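Local coordinates for protein Steely1 (Dictyostelium discoideum, PDB 2H84) that probably works as a polyketide synthase, producing only acylpyrones in vitro, and is represented here by its C-terminal type III polyketide synthase domain, at residues T62-T70 / E185-N193; N88-A99 / T126-L137. One frame throughout, in Å; residues are numbered along the deposited sequence.

Interaction 1: T62-T70 / E185-N193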
loop_
_atom_site.group_PDB
_atom_site.type_symbol
_atom_site.label_atom_id
_atom_site.label_comp_id
_atom_site.label_asym_id
_atom_site.label_seq_id
_atom_site.Cartn_x
_atom_site.Cartn_y
_atom_site.Cartn_z
ATOM N N THR A 62 13.581 4.306 -26.928
ATOM C CA THR A 62 13.228 2.909 -26.671
ATOM C C THR A 62 12.435 2.721 -25.380
ATOM O O THR A 62 12.443 3.577 -24.490
ATOM C CB THR A 62 14.483 2.004 -26.559
ATOM O OG1 THR A 62 15.397 2.571 -25.610
ATOM C CG2 THR A 62 15.166 1.857 -27.898
ATOM N N ARG A 63 11.755 1.580 -25.298
ATOM C CA ARG A 63 10.959 1.198 -24.140
ATOM C C ARG A 63 10.968 -0.322 -24.028
ATOM O O ARG A 63 11.109 -1.024 -25.033
ATOM C CB ARG A 63 9.510 1.676 -24.282
ATOM C CG ARG A 63 9.275 3.123 -23.905
ATOM C CD ARG A 63 7.794 3.444 -23.914
ATOM N NE ARG A 63 7.227 3.394 -25.261
ATOM C CZ ARG A 63 5.936 3.209 -25.524
ATOM N NH1 ARG A 63 5.067 3.051 -24.535
ATOM N NH2 ARG A 63 5.508 3.188 -26.773
ATOM N N HIS A 64 10.838 -0.823 -22.802
ATOM C CA HIS A 64 10.785 -2.262 -22.558
ATOM C C HIS A 64 9.333 -2.575 -22.203
ATOM O O HIS A 64 8.746 -1.943 -21.322
ATOM C CB HIS A 64 11.728 -2.633 -21.418
ATOM C CG HIS A 64 13.170 -2.425 -21.752
ATOM N ND1 HIS A 64 13.986 -3.443 -22.200
ATOM C CD2 HIS A 64 13.933 -1.307 -21.747
ATOM C CE1 HIS A 64 15.187 -2.961 -22.456
ATOM N NE2 HIS A 64 15.183 -1.666 -22.191
ATOM N N LEU A 65 8.748 -3.544 -22.893
ATOM C CA LEU A 65 7.348 -3.858 -22.658
ATOM C C LEU A 65 7.050 -5.338 -22.530
ATOM O O LEU A 65 7.496 -6.132 -23.349
ATOM C CB LEU A 65 6.504 -3.293 -23.804
ATOM C CG LEU A 65 6.773 -1.864 -24.267
ATOM C CD1 LEU A 65 6.044 -1.628 -25.564
ATOM C CD2 LEU A 65 6.336 -0.882 -23.216
ATOM N N VAL A 66 6.281 -5.700 -21.505
ATOM C CA VAL A 66 5.896 -7.084 -21.304
ATOM C C VAL A 66 5.028 -7.424 -22.512
ATOM O O VAL A 66 5.028 -8.560 -22.981
ATOM C CB VAL A 66 5.091 -7.257 -19.993
ATOM C CG1 VAL A 66 4.474 -8.648 -19.920
ATOM C CG2 VAL A 66 6.001 -7.044 -18.803
ATOM N N ARG A 67 4.292 -6.435 -23.016
ATOM C CA ARG A 67 3.457 -6.641 -24.196
ATOM C C ARG A 67 4.040 -5.848 -25.355
ATOM O O ARG A 67 3.868 -4.640 -25.440
ATOM C CB ARG A 67 2.014 -6.195 -23.956
ATOM C CG ARG A 67 1.114 -6.373 -25.184
ATOM C CD ARG A 67 -0.353 -6.180 -24.850
ATOM N NE ARG A 67 -1.193 -6.251 -26.043
ATOM C CZ ARG A 67 -2.349 -6.907 -26.091
ATOM N NH1 ARG A 67 -2.787 -7.541 -25.017
ATOM N NH2 ARG A 67 -3.073 -6.943 -27.199
ATOM N N ASP A 68 4.735 -6.541 -26.246
ATOM C CA ASP A 68 5.361 -5.911 -27.397
ATOM C C ASP A 68 4.320 -5.719 -28.487
ATOM O O ASP A 68 4.038 -6.627 -29.261
ATOM C CB ASP A 68 6.515 -6.788 -27.901
ATOM C CG ASP A 68 7.297 -6.143 -29.032
ATOM O OD1 ASP A 68 8.355 -6.672 -29.425
ATOM O OD2 ASP A 68 6.859 -5.107 -29.551
ATOM N N TYR A 69 3.761 -4.520 -28.547
ATOM C CA TYR A 69 2.739 -4.220 -29.522
ATOM C C TYR A 69 3.149 -4.349 -30.985
ATOM O O TYR A 69 2.293 -4.375 -31.866
ATOM C CB TYR A 69 2.162 -2.829 -29.247
ATOM C CG TYR A 69 1.290 -2.800 -28.012
ATOM C CD1 TYR A 69 1.850 -2.738 -26.737
ATOM C CD2 TYR A 69 -0.097 -2.902 -28.117
ATOM C CE1 TYR A 69 1.047 -2.785 -25.604
ATOM C CE2 TYR A 69 -0.903 -2.949 -26.995
ATOM C CZ TYR A 69 -0.331 -2.892 -25.744
ATOM O OH TYR A 69 -1.141 -2.957 -24.634
ATOM N N THR A 70 4.445 -4.445 -31.257
ATOM C CA THR A 70 4.885 -4.578 -32.638
ATOM C C THR A 70 4.564 -5.987 -33.111
ATOM O O THR A 70 4.487 -6.241 -34.314
ATOM C CB THR A 70 6.400 -4.313 -32.806
ATOM O OG1 THR A 70 7.151 -5.469 -32.413
ATOM C CG2 THR A 70 6.820 -3.156 -31.949
ATOM N N GLU A 185 6.389 -1.876 -11.858
ATOM C CA GLU A 185 5.136 -1.508 -12.505
ATOM C C GLU A 185 5.104 -2.006 -13.944
ATOM O O GLU A 185 6.124 -1.950 -14.634
ATOM C CB GLU A 185 4.987 0.020 -12.523
ATOM C CG GLU A 185 5.256 0.724 -11.197
ATOM C CD GLU A 185 3.999 0.984 -10.377
ATOM O OE1 GLU A 185 4.066 1.756 -9.402
ATOM O OE2 GLU A 185 2.932 0.422 -10.687
ATOM N N VAL A 186 3.939 -2.480 -14.391
ATOM C CA VAL A 186 3.771 -2.960 -15.759
ATOM C C VAL A 186 2.579 -2.258 -16.393
ATOM O O VAL A 186 1.424 -2.590 -16.127
ATOM C CB VAL A 186 3.555 -4.484 -15.809
ATOM C CG1 VAL A 186 3.289 -4.928 -17.237
ATOM C CG2 VAL A 186 4.775 -5.193 -15.273
ATOM N N CYS A 187 2.880 -1.276 -17.236
ATOM C CA CYS A 187 1.864 -0.476 -17.909
ATOM C C CYS A 187 1.437 -0.937 -19.290
ATOM O O CYS A 187 0.290 -0.731 -19.678
ATOM C CB CYS A 187 2.349 0.958 -18.041
ATOM S SG CYS A 187 3.079 1.615 -16.550
ATOM N N SER A 188 2.359 -1.522 -20.045
ATOM C CA SER A 188 2.066 -1.969 -21.401
ATOM C C SER A 188 0.821 -2.828 -21.487
ATOM O O SER A 188 0.151 -2.845 -22.516
ATOM C CB SER A 188 3.259 -2.727 -21.975
ATOM O OG SER A 188 3.596 -3.828 -21.157
ATOM N N LEU A 189 0.507 -3.534 -20.408
ATOM C CA LEU A 189 -0.669 -4.388 -20.388
ATOM C C LEU A 189 -1.948 -3.581 -20.475
ATOM O O LEU A 189 -2.987 -4.103 -20.875
ATOM C CB LEU A 189 -0.707 -5.188 -19.096
ATOM C CG LEU A 189 0.345 -6.273 -18.936
ATOM C CD1 LEU A 189 0.222 -6.916 -17.557
ATOM C CD2 LEU A 189 0.145 -7.301 -20.042
ATOM N N HIS A 190 -1.866 -2.301 -20.127
ATOM C CA HIS A 190 -3.058 -1.476 -20.081
ATOM C C HIS A 190 -3.325 -0.442 -21.159
ATOM O O HIS A 190 -4.290 0.311 -21.038
ATOM C CB HIS A 190 -3.121 -0.811 -18.706
ATOM C CG HIS A 190 -2.808 -1.747 -17.581
ATOM N ND1 HIS A 190 -3.603 -2.829 -17.272
ATOM C CD2 HIS A 190 -1.777 -1.772 -16.703
ATOM C CE1 HIS A 190 -3.077 -3.480 -16.248
ATOM N NE2 HIS A 190 -1.970 -2.857 -15.885
ATOM N N PHE A 191 -2.519 -0.394 -22.214
ATOM C CA PHE A 191 -2.770 0.594 -23.268
ATOM C C PHE A 191 -4.190 0.508 -23.812
ATOM O O PHE A 191 -4.769 -0.569 -23.900
ATOM C CB PHE A 191 -1.788 0.412 -24.425
ATOM C CG PHE A 191 -0.364 0.688 -24.059
ATOM C CD1 PHE A 191 -0.046 1.257 -22.830
ATOM C CD2 PHE A 191 0.663 0.383 -24.943
ATOM C CE1 PHE A 191 1.279 1.521 -22.484
ATOM C CE2 PHE A 191 1.999 0.640 -24.612
ATOM C CZ PHE A 191 2.306 1.210 -23.376
ATOM N N SER A 192 -4.742 1.649 -24.192
ATOM C CA SER A 192 -6.082 1.676 -24.722
ATOM C C SER A 192 -6.176 2.484 -26.008
ATOM O O SER A 192 -5.443 3.449 -26.181
ATOM C CB SER A 192 -7.000 2.266 -23.683
ATOM O OG SER A 192 -8.270 2.437 -24.281
ATOM N N ASN A 193 -7.051 2.075 -26.919
ATOM C CA ASN A 193 -7.221 2.816 -28.159
ATOM C C ASN A 193 -8.604 3.424 -28.110
ATOM O O ASN A 193 -9.342 3.360 -29.086
ATOM C CB ASN A 193 -7.107 1.903 -29.388
ATOM C CG ASN A 193 -8.190 0.834 -29.422
ATOM O OD1 ASN A 193 -8.443 0.217 -30.457
ATOM N ND2 ASN A 193 -8.831 0.605 -28.275
HETATM O O HOH W 1 -2.388 -6.929 -22.218
#
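Y69 and S188 meet at the tightly packed end of this contact, where the phenol OH donates to the backbone O of S188, a carbonyl that lies at the ring edge and in its plane. The CG of Y69 is anti to its own carbonyl carbon (chi1 -72°), which sets the ring beside F191, the two crossing obliquely. The two ring planes are 23° apart with centroids 5.0 Å from each other, so the rings lie near parallel but slid apart, with little overlap. R67 CG lies 3.6 Å above one face of the Y69 ring, on the side away from F191. F191, whose side chain is about 12 Å from that of the predicted active-site C157, is in turn met at CZ by R63 NH1, 3.5 Å away, with guanidinium and ring planes 26° apart; that nitrogen donates a hydrogen bond to F206 O.

S188 is the second centre. Its OG accepts from R67 N (3.3 Å), a fairly straight bond, and is also hydrogen-bonded to D208, whose OD2 takes V66 N as well. L65 CB packs against S188 CB at 3.8 Å, and V66 CG2 meets V186 CG1 at 3.8 Å, the two valines crossing at about a right angle.

The R67 end is looser: R67 is partly exposed, whereas S188 and F191 are buried. Its extended chain leads the guanidinium away from 185-193, so the link to L189 O runs through a water, 2.9 Å from R67 NH1, while E82 and N74 hold the charged end.

The contact thus joins two parts of the thiolase fold: the end of strand 62-63 with the loop that follows it, and the loop between strand 178-185 and helix 197-205. Helix 30-40 packs on R63 and L65, helix 84-110 on V66, V186 and L189.

Interaction 2: N88-A99 / T126-L137; sequences NNQFKKVVPDLA and TGIIIPDVNFKL
N88 grips the backbone of I128 with its amide: OD1 accepts I128 N at 3.0 Å, nearly straight (167°) and in the carbonyl plane, while ND2 donates a weak bond to I128 O. One water joins N88 OD1 to T126 O; a second joins I128 O to K92 NZ, whose charge is paired with D247 of the second subunit; L154 of that subunit packs on I128.

Inward of these bonds G127 CA sits over one face of the F91 ring, 3.4 Å from its centroid, a CH-pi contact. F91 CG is anti to the backbone N (chi1 177°), which carries the ring there. I129 CG1 meets the ring edge at F91 CE1 (3.7 Å). Replacing F91 with an alanine would probably leave G127 CA without its aromatic face and open a gap beside I129.

A99 CB packs on V133 CG1 (3.8 Å). The axes of helices 88-99 and 133-137 come within 10.2 Å, crossing at -59°. In this thiolase fold helix 84-110 thus packs on loop 126-132 and helix 133-141; the T126 side chain is about 8 Å from that of the predicted active-site C157. Strand 178-185 lies against V95, A99 and L137, strand 119-124 against F91 and V133.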
loop_
_atom_site.group_PDB
_atom_site.type_symbol
_atom_site.label_atom_id
_atom_site.label_comp_id
_atom_site.label_asym_id
_atom_site.label_seq_id
_atom_site.Cartn_x
_atom_site.Cartn_y
_atom_site.Cartn_z
ATOM N N ASN A 88 -4.678 -8.399 -15.403
ATOM C CA ASN A 88 -4.221 -8.598 -14.038
ATOM C C ASN A 88 -3.668 -9.998 -13.826
ATOM O O ASN A 88 -2.730 -10.185 -13.052
ATOM C CB ASN A 88 -5.351 -8.339 -13.049
ATOM C CG ASN A 88 -4.857 -8.241 -11.619
ATOM O OD1 ASN A 88 -4.087 -7.345 -11.278
ATOM N ND2 ASN A 88 -5.300 -9.168 -10.775
ATOM N N ASN A 89 -4.256 -10.986 -14.492
ATOM C CA ASN A 89 -3.756 -12.348 -14.368
ATOM C C ASN A 89 -2.380 -12.377 -15.030
ATOM O O ASN A 89 -1.444 -12.989 -14.513
ATOM C CB ASN A 89 -4.711 -13.347 -15.032
ATOM C CG ASN A 89 -5.683 -13.951 -14.046
ATOM O OD1 ASN A 89 -5.739 -13.535 -12.888
ATOM N ND2 ASN A 89 -6.454 -14.939 -14.491
ATOM N N GLN A 90 -2.259 -11.692 -16.166
ATOM C CA GLN A 90 -0.988 -11.608 -16.876
ATOM C C GLN A 90 0.028 -10.916 -15.973
ATOM O O GLN A 90 1.157 -11.380 -15.831
ATOM C CB GLN A 90 -1.147 -10.818 -18.185
ATOM C CG GLN A 90 0.171 -10.370 -18.821
ATOM C CD GLN A 90 1.010 -11.507 -19.394
ATOM O OE1 GLN A 90 2.180 -11.314 -19.744
ATOM N NE2 GLN A 90 0.417 -12.693 -19.499
ATOM N N PHE A 91 -0.389 -9.806 -15.367
ATOM C CA PHE A 91 0.450 -9.028 -14.451
ATOM C C PHE A 91 1.020 -9.953 -13.374
ATOM O O PHE A 91 2.237 -10.094 -13.235
ATOM C CB PHE A 91 -0.404 -7.920 -13.820
ATOM C CG PHE A 91 0.319 -7.067 -12.798
ATOM C CD1 PHE A 91 0.173 -7.320 -11.440
ATOM C CD2 PHE A 91 1.104 -5.982 -13.192
ATOM C CE1 PHE A 91 0.780 -6.502 -10.496
ATOM C CE2 PHE A 91 1.711 -5.163 -12.251
ATOM C CZ PHE A 91 1.550 -5.427 -10.902
ATOM N N LYS A 92 0.120 -10.585 -12.627
ATOM C CA LYS A 92 0.476 -11.520 -11.568
ATOM C C LYS A 92 1.520 -12.524 -12.062
ATOM O O LYS A 92 2.470 -12.865 -11.360
ATOM C CB LYS A 92 -0.788 -12.266 -11.119
ATOM C CG LYS A 92 -1.012 -12.291 -9.617
ATOM C CD LYS A 92 -2.427 -11.872 -9.271
ATOM C CE LYS A 92 -3.452 -12.852 -9.815
ATOM N NZ LYS A 92 -4.844 -12.417 -9.520
ATOM N N LYS A 93 1.331 -12.990 -13.286
ATOM C CA LYS A 93 2.217 -13.964 -13.894
ATOM C C LYS A 93 3.565 -13.399 -14.352
ATOM O O LYS A 93 4.495 -14.150 -14.605
ATOM C CB LYS A 93 1.461 -14.603 -15.066
ATOM C CG LYS A 93 2.187 -15.608 -15.866
ATOM C CD LYS A 93 2.813 -14.897 -16.915
ATOM C CE LYS A 93 2.962 -15.863 -17.938
ATOM N NZ LYS A 93 3.724 -15.170 -18.883
ATOM N N VAL A 94 3.701 -12.085 -14.432
ATOM C CA VAL A 94 4.952 -11.540 -14.933
ATOM C C VAL A 94 5.719 -10.618 -13.986
ATOM O O VAL A 94 6.910 -10.376 -14.175
ATOM C CB VAL A 94 4.686 -10.806 -16.275
ATOM C CG1 VAL A 94 4.262 -9.375 -16.005
ATOM C CG2 VAL A 94 5.910 -10.857 -17.164
ATOM N N VAL A 95 5.057 -10.102 -12.966
ATOM C CA VAL A 95 5.744 -9.198 -12.060
ATOM C C VAL A 95 6.650 -9.822 -10.993
ATOM O O VAL A 95 7.666 -9.224 -10.641
ATOM C CB VAL A 95 4.732 -8.194 -11.430
ATOM C CG1 VAL A 95 3.554 -8.856 -11.041
ATOM C CG2 VAL A 95 5.242 -7.604 -10.231
ATOM N N PRO A 96 6.324 -11.023 -10.479
ATOM C CA PRO A 96 7.226 -11.577 -9.463
ATOM C C PRO A 96 8.671 -11.767 -9.938
ATOM O O PRO A 96 9.602 -11.398 -9.229
ATOM C CB PRO A 96 6.552 -12.894 -9.083
ATOM C CG PRO A 96 5.106 -12.592 -9.284
ATOM C CD PRO A 96 5.115 -11.856 -10.603
ATOM N N ASP A 97 8.861 -12.333 -11.129
ATOM C CA ASP A 97 10.207 -12.545 -11.650
ATOM C C ASP A 97 10.968 -11.234 -11.794
ATOM O O ASP A 97 12.142 -11.151 -11.436
ATOM C CB ASP A 97 10.170 -13.242 -13.010
ATOM C CG ASP A 97 9.746 -14.687 -12.914
ATOM O OD1 ASP A 97 9.696 -15.374 -13.957
ATOM O OD2 ASP A 97 9.460 -15.149 -11.793
ATOM N N LEU A 98 10.301 -10.215 -12.327
ATOM C CA LEU A 98 10.931 -8.921 -12.522
ATOM C C LEU A 98 11.401 -8.322 -11.203
ATOM O O LEU A 98 12.510 -7.805 -11.108
ATOM C CB LEU A 98 9.978 -7.961 -13.237
ATOM C CG LEU A 98 9.870 -8.154 -14.737
ATOM C CD1 LEU A 98 9.127 -6.993 -15.344
ATOM C CD2 LEU A 98 11.259 -8.209 -15.335
ATOM N N ALA A 99 10.569 -8.408 -10.176
ATOM C CA ALA A 99 10.935 -7.867 -8.871
ATOM C C ALA A 99 12.067 -8.664 -8.210
ATOM O O ALA A 99 12.911 -8.103 -7.525
ATOM C CB ALA A 99 9.714 -7.839 -7.951
ATOM N N THR A 126 0.107 -0.789 -10.763
ATOM C CA THR A 126 -0.328 -1.273 -12.070
ATOM C C THR A 126 -0.953 -2.661 -12.041
ATOM O O THR A 126 -1.224 -3.238 -13.082
ATOM C CB THR A 126 0.841 -1.282 -13.080
ATOM O OG1 THR A 126 2.049 -1.686 -12.424
ATOM C CG2 THR A 126 1.027 0.085 -13.682
ATOM N N GLY A 127 -1.190 -3.195 -10.851
ATOM C CA GLY A 127 -1.798 -4.509 -10.747
ATOM C C GLY A 127 -1.977 -4.895 -9.294
ATOM O O GLY A 127 -1.292 -4.359 -8.429
ATOM N N ILE A 128 -2.889 -5.823 -9.022
ATOM C CA ILE A 128 -3.153 -6.260 -7.654
ATOM C C ILE A 128 -2.769 -7.714 -7.415
ATOM O O ILE A 128 -3.357 -8.621 -8.002
ATOM C CB ILE A 128 -4.649 -6.088 -7.301
ATOM C CG1 ILE A 128 -5.084 -4.644 -7.567
ATOM C CG2 ILE A 128 -4.892 -6.460 -5.848
ATOM C CD1 ILE A 128 -4.309 -3.608 -6.771
ATOM N N ILE A 129 -1.784 -7.925 -6.547
ATOM C CA ILE A 129 -1.316 -9.265 -6.215
ATOM C C ILE A 129 -1.416 -9.515 -4.718
ATOM O O ILE A 129 -0.802 -8.809 -3.917
ATOM C CB ILE A 129 0.150 -9.471 -6.598
ATOM C CG1 ILE A 129 0.342 -9.252 -8.090
ATOM C CG2 ILE A 129 0.589 -10.867 -6.222
ATOM C CD1 ILE A 129 1.766 -9.499 -8.554
ATOM N N ILE A 130 -2.182 -10.531 -4.342
ATOM C CA ILE A 130 -2.346 -10.891 -2.938
ATOM C C ILE A 130 -2.139 -12.393 -2.784
ATOM O O ILE A 130 -2.788 -13.185 -3.457
ATOM C CB ILE A 130 -3.751 -10.544 -2.432
ATOM C CG1 ILE A 130 -3.946 -9.020 -2.446
ATOM C CG2 ILE A 130 -3.963 -11.151 -1.051
ATOM C CD1 ILE A 130 -5.368 -8.559 -2.116
ATOM N N PRO A 131 -1.188 -12.815 -1.937
ATOM C CA PRO A 131 -0.271 -12.035 -1.095
ATOM C C PRO A 131 0.563 -11.084 -1.955
ATOM O O PRO A 131 0.915 -11.409 -3.091
ATOM C CB PRO A 131 0.600 -13.109 -0.445
ATOM C CG PRO A 131 -0.237 -14.358 -0.501
ATOM C CD PRO A 131 -0.899 -14.254 -1.845
ATOM N N ASP A 132 0.897 -9.922 -1.411
ATOM C CA ASP A 132 1.663 -8.924 -2.151
ATOM C C ASP A 132 3.066 -9.377 -2.543
ATOM O O ASP A 132 3.572 -10.362 -2.024
ATOM C CB ASP A 132 1.764 -7.650 -1.330
ATOM C CG ASP A 132 2.078 -6.443 -2.176
ATOM O OD1 ASP A 132 2.346 -5.380 -1.591
ATOM O OD2 ASP A 132 2.053 -6.544 -3.418
ATOM N N VAL A 133 3.692 -8.638 -3.452
ATOM C CA VAL A 133 5.034 -8.962 -3.923
ATOM C C VAL A 133 6.079 -9.127 -2.818
ATOM O O VAL A 133 6.913 -10.026 -2.885
ATOM C CB VAL A 133 5.538 -7.897 -4.903
ATOM C CG1 VAL A 133 6.857 -8.317 -5.506
ATOM C CG2 VAL A 133 4.512 -7.684 -5.993
ATOM N N ASN A 134 6.050 -8.272 -1.800
ATOM C CA ASN A 134 7.042 -8.392 -0.739
ATOM C C ASN A 134 6.998 -9.734 -0.021
ATOM O O ASN A 134 8.036 -10.214 0.432
ATOM C CB ASN A 134 6.910 -7.255 0.284
ATOM C CG ASN A 134 5.516 -7.126 0.854
ATOM O OD1 ASN A 134 4.715 -6.372 0.382
ATOM N ND2 ASN A 134 5.237 -7.863 1.869
ATOM N N PHE A 135 5.815 -10.340 0.097
ATOM C CA PHE A 135 5.691 -11.638 0.767
ATOM C C PHE A 135 6.267 -12.741 -0.115
ATOM O O PHE A 135 7.043 -13.589 0.342
ATOM C CB PHE A 135 4.229 -11.966 1.064
ATOM C CG PHE A 135 4.025 -13.334 1.677
ATOM C CD1 PHE A 135 4.027 -13.499 3.064
ATOM C CD2 PHE A 135 3.852 -14.455 0.873
ATOM C CE1 PHE A 135 3.874 -14.748 3.634
ATOM C CE2 PHE A 135 3.697 -15.705 1.441
ATOM C CZ PHE A 135 3.704 -15.846 2.825
ATOM N N LYS A 136 5.860 -12.723 -1.380
ATOM C CA LYS A 136 6.321 -13.697 -2.359
ATOM C C LYS A 136 7.846 -13.748 -2.467
ATOM O O LYS A 136 8.417 -14.805 -2.757
ATOM C CB LYS A 136 5.730 -13.372 -3.727
ATOM C CG LYS A 136 4.363 -13.968 -3.968
ATOM C CD LYS A 136 3.745 -13.455 -5.265
ATOM C CE LYS A 136 2.784 -14.480 -5.857
ATOM N NZ LYS A 136 1.849 -15.016 -4.820
ATOM N N LEU A 137 8.486 -12.602 -2.230
ATOM C CA LEU A 137 9.939 -12.479 -2.318
ATOM C C LEU A 137 10.670 -13.066 -1.124
ATOM O O LEU A 137 11.803 -13.530 -1.260
ATOM C CB LEU A 137 10.345 -11.010 -2.509
ATOM C CG LEU A 137 10.106 -10.395 -3.896
ATOM C CD1 LEU A 137 10.219 -8.878 -3.826
ATOM C CD2 LEU A 137 11.102 -10.969 -4.893
HETATM O O HOH W 2 -3.406 -5.270 -13.678
HETATM O O HOH W 3 -5.801 -10.326 -7.573
#

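In the fold
Both contacts are buried, with none of their touching residues exposed, and interaction 2 is nested along the chain within the loop that interaction 1 closes. They share helix 84-110: Q90 packs on V66 and L189 of interaction 1, while the helix itself forms one side of interaction 2. T126 OG1 joins them directly, lying 2.8 Å from V186 N and 2.9 Å from E185 OE2, both probable hydrogen bonds. Their chemistry differs with place. Interaction 1, loop against loop within one chain, combines aromatic rings with polar grips; interaction 2 is largely apolar packing along a helix, and its lysines K92 and K136 reach acidic residues of the second subunit, at the homodimer interface.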